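Local coordinates for endonuclease 2 (PDB 4CXP), which cleaves RNA and single-stranded DNA, and less readily double-stranded DNA, into 5'-phosphorylated products with the help of divalent metal ions, at residues 16-19 / 20-23. Sequence-based numbering, arbitrary orientation.
Sequences RLDE and TAAK
L17 rests its side chain against the first turn of helix 19-28: its CD2 lies 4.1 Å from A21 CB, and its CB sits 4.2 Å from A22 CB. Both approaches are van der Waals contacts between aliphatic carbons. L17 and A21 also touch N259 of helix 233-262, whose OD1 accepts from D18 N. D18 follows as the N-cap. A chi1 of 66° sets CG between its own N and carbonyl carbon, which brings the carboxylate forward to the amide end of the helix; there OD1 accepts from A21 N at 3.0 Å with an N-H...O angle of 164°, an almost straight bond met nearly along the C-O direction. Two waters tie the same carboxylate to T20. Water 1 donates to OD1 of D18 and accepts from OG1 of T20, whereas water 2 donates to the same OG1 at 2.6 Å and only weakly to OD2 of D18. With only a methyl group at D18, as in an alanine, A21 N would probably lose its side-chain acceptor and both water bridges to T20 would go. The D18 backbone adds the first helical bond, its O accepting from A22 N at 2.8 Å. One residue on, E19 O receives K23 N at 3.0 Å, and these two consecutive bonds set the i to i+4 pattern. K23 NZ itself turns to E27 in a salt bridge. An aspartate accepting from the amide three residues ahead, just before regular i to i+4 bonding, is the classic helix N-cap, here joining the loop after helix 3-15 to helix 19-28 at the protein surface.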
loop_
_atom_site.group_PDB
_atom_site.type_symbol
_atom_site.label_atom_id
_atom_site.label_comp_id
_atom_site.label_asym_id
_atom_site.label_seq_id
_atom_site.Cartn_x
_atom_site.Cartn_y
_atom_site.Cartn_z
ATOM N N ARG A 16 -7.111 -14.764 0.066
ATOM C CA ARG A 16 -7.010 -15.034 1.501
ATOM C C ARG A 16 -8.298 -14.685 2.245
ATOM O O ARG A 16 -8.339 -14.741 3.465
ATOM C CB ARG A 16 -5.832 -14.281 2.102
ATOM C CG ARG A 16 -4.494 -14.763 1.593
ATOM C CD ARG A 16 -3.359 -13.984 2.233
ATOM N NE ARG A 16 -3.205 -14.289 3.648
ATOM C CZ ARG A 16 -2.604 -15.369 4.109
ATOM N NH1 ARG A 16 -2.040 -16.246 3.282
ATOM N NH2 ARG A 16 -2.545 -15.552 5.408
ATOM N N LEU A 17 -9.367 -14.352 1.539
ATOM C CA LEU A 17 -10.623 -14.032 2.193
ATOM C C LEU A 17 -11.303 -15.302 2.680
ATOM O O LEU A 17 -11.277 -16.342 2.017
ATOM C CB LEU A 17 -11.543 -13.297 1.230
ATOM C CG LEU A 17 -11.034 -11.943 0.740
ATOM C CD1 LEU A 17 -12.047 -11.318 -0.190
ATOM C CD2 LEU A 17 -10.689 -11.021 1.894
ATOM N N ASP A 18 -11.955 -15.186 3.824
ATOM C CA ASP A 18 -12.844 -16.220 4.315
ATOM C C ASP A 18 -14.176 -16.131 3.593
ATOM O O ASP A 18 -14.412 -15.222 2.798
ATOM C CB ASP A 18 -12.935 -16.211 5.834
ATOM C CG ASP A 18 -13.586 -14.987 6.414
ATOM O OD1 ASP A 18 -14.376 -14.333 5.728
ATOM O OD2 ASP A 18 -13.294 -14.669 7.604
ATOM N N GLU A 19 -15.043 -17.108 3.809
ATOM C CA GLU A 19 -16.247 -17.179 3.005
ATOM C C GLU A 19 -17.134 -15.940 3.167
ATOM O O GLU A 19 -17.655 -15.423 2.178
ATOM C CB GLU A 19 -16.992 -18.478 3.254
ATOM C CG GLU A 19 -18.159 -18.702 2.298
ATOM C CD GLU A 19 -17.806 -19.049 0.847
ATOM O OE1 GLU A 19 -16.646 -19.040 0.429
ATOM O OE2 GLU A 19 -18.751 -19.363 0.101
ATOM N N THR A 20 -17.302 -15.443 4.391
ATOM C CA THR A 20 -18.150 -14.269 4.585
ATOM C C THR A 20 -17.591 -13.023 3.903
ATOM O O THR A 20 -18.335 -12.238 3.322
ATOM C CB THR A 20 -18.483 -14.000 6.068
ATOM O OG1 THR A 20 -17.313 -13.960 6.862
ATOM C CG2 THR A 20 -19.346 -15.100 6.595
ATOM N N ALA A 21 -16.279 -12.837 3.963
ATOM C CA ALA A 21 -15.670 -11.695 3.299
ATOM C C ALA A 21 -15.697 -11.876 1.785
ATOM O O ALA A 21 -15.907 -10.922 1.053
ATOM C CB ALA A 21 -14.263 -11.462 3.795
ATOM N N ALA A 22 -15.447 -13.086 1.305
ATOM C CA ALA A 22 -15.480 -13.336 -0.131
ATOM C C ALA A 22 -16.860 -13.001 -0.699
ATOM O O ALA A 22 -16.980 -12.423 -1.780
ATOM C CB ALA A 22 -15.104 -14.781 -0.445
ATOM N N LYS A 23 -17.901 -13.383 0.041
ATOM C CA LYS A 23 -19.272 -13.117 -0.348
ATOM C C LYS A 23 -19.558 -11.614 -0.378
ATOM O O LYS A 23 -20.115 -11.107 -1.342
ATOM C CB LYS A 23 -20.228 -13.856 0.597
ATOM C CG LYS A 23 -21.699 -13.655 0.268
ATOM C CD LYS A 23 -22.564 -14.621 1.054
ATOM C CE LYS A 23 -24.020 -14.512 0.658
ATOM N NZ LYS A 23 -24.669 -13.311 1.251
HETATM O O HOH W 1 -15.420 -12.251 7.040
HETATM O O HOH W 2 -16.312 -15.192 8.885
#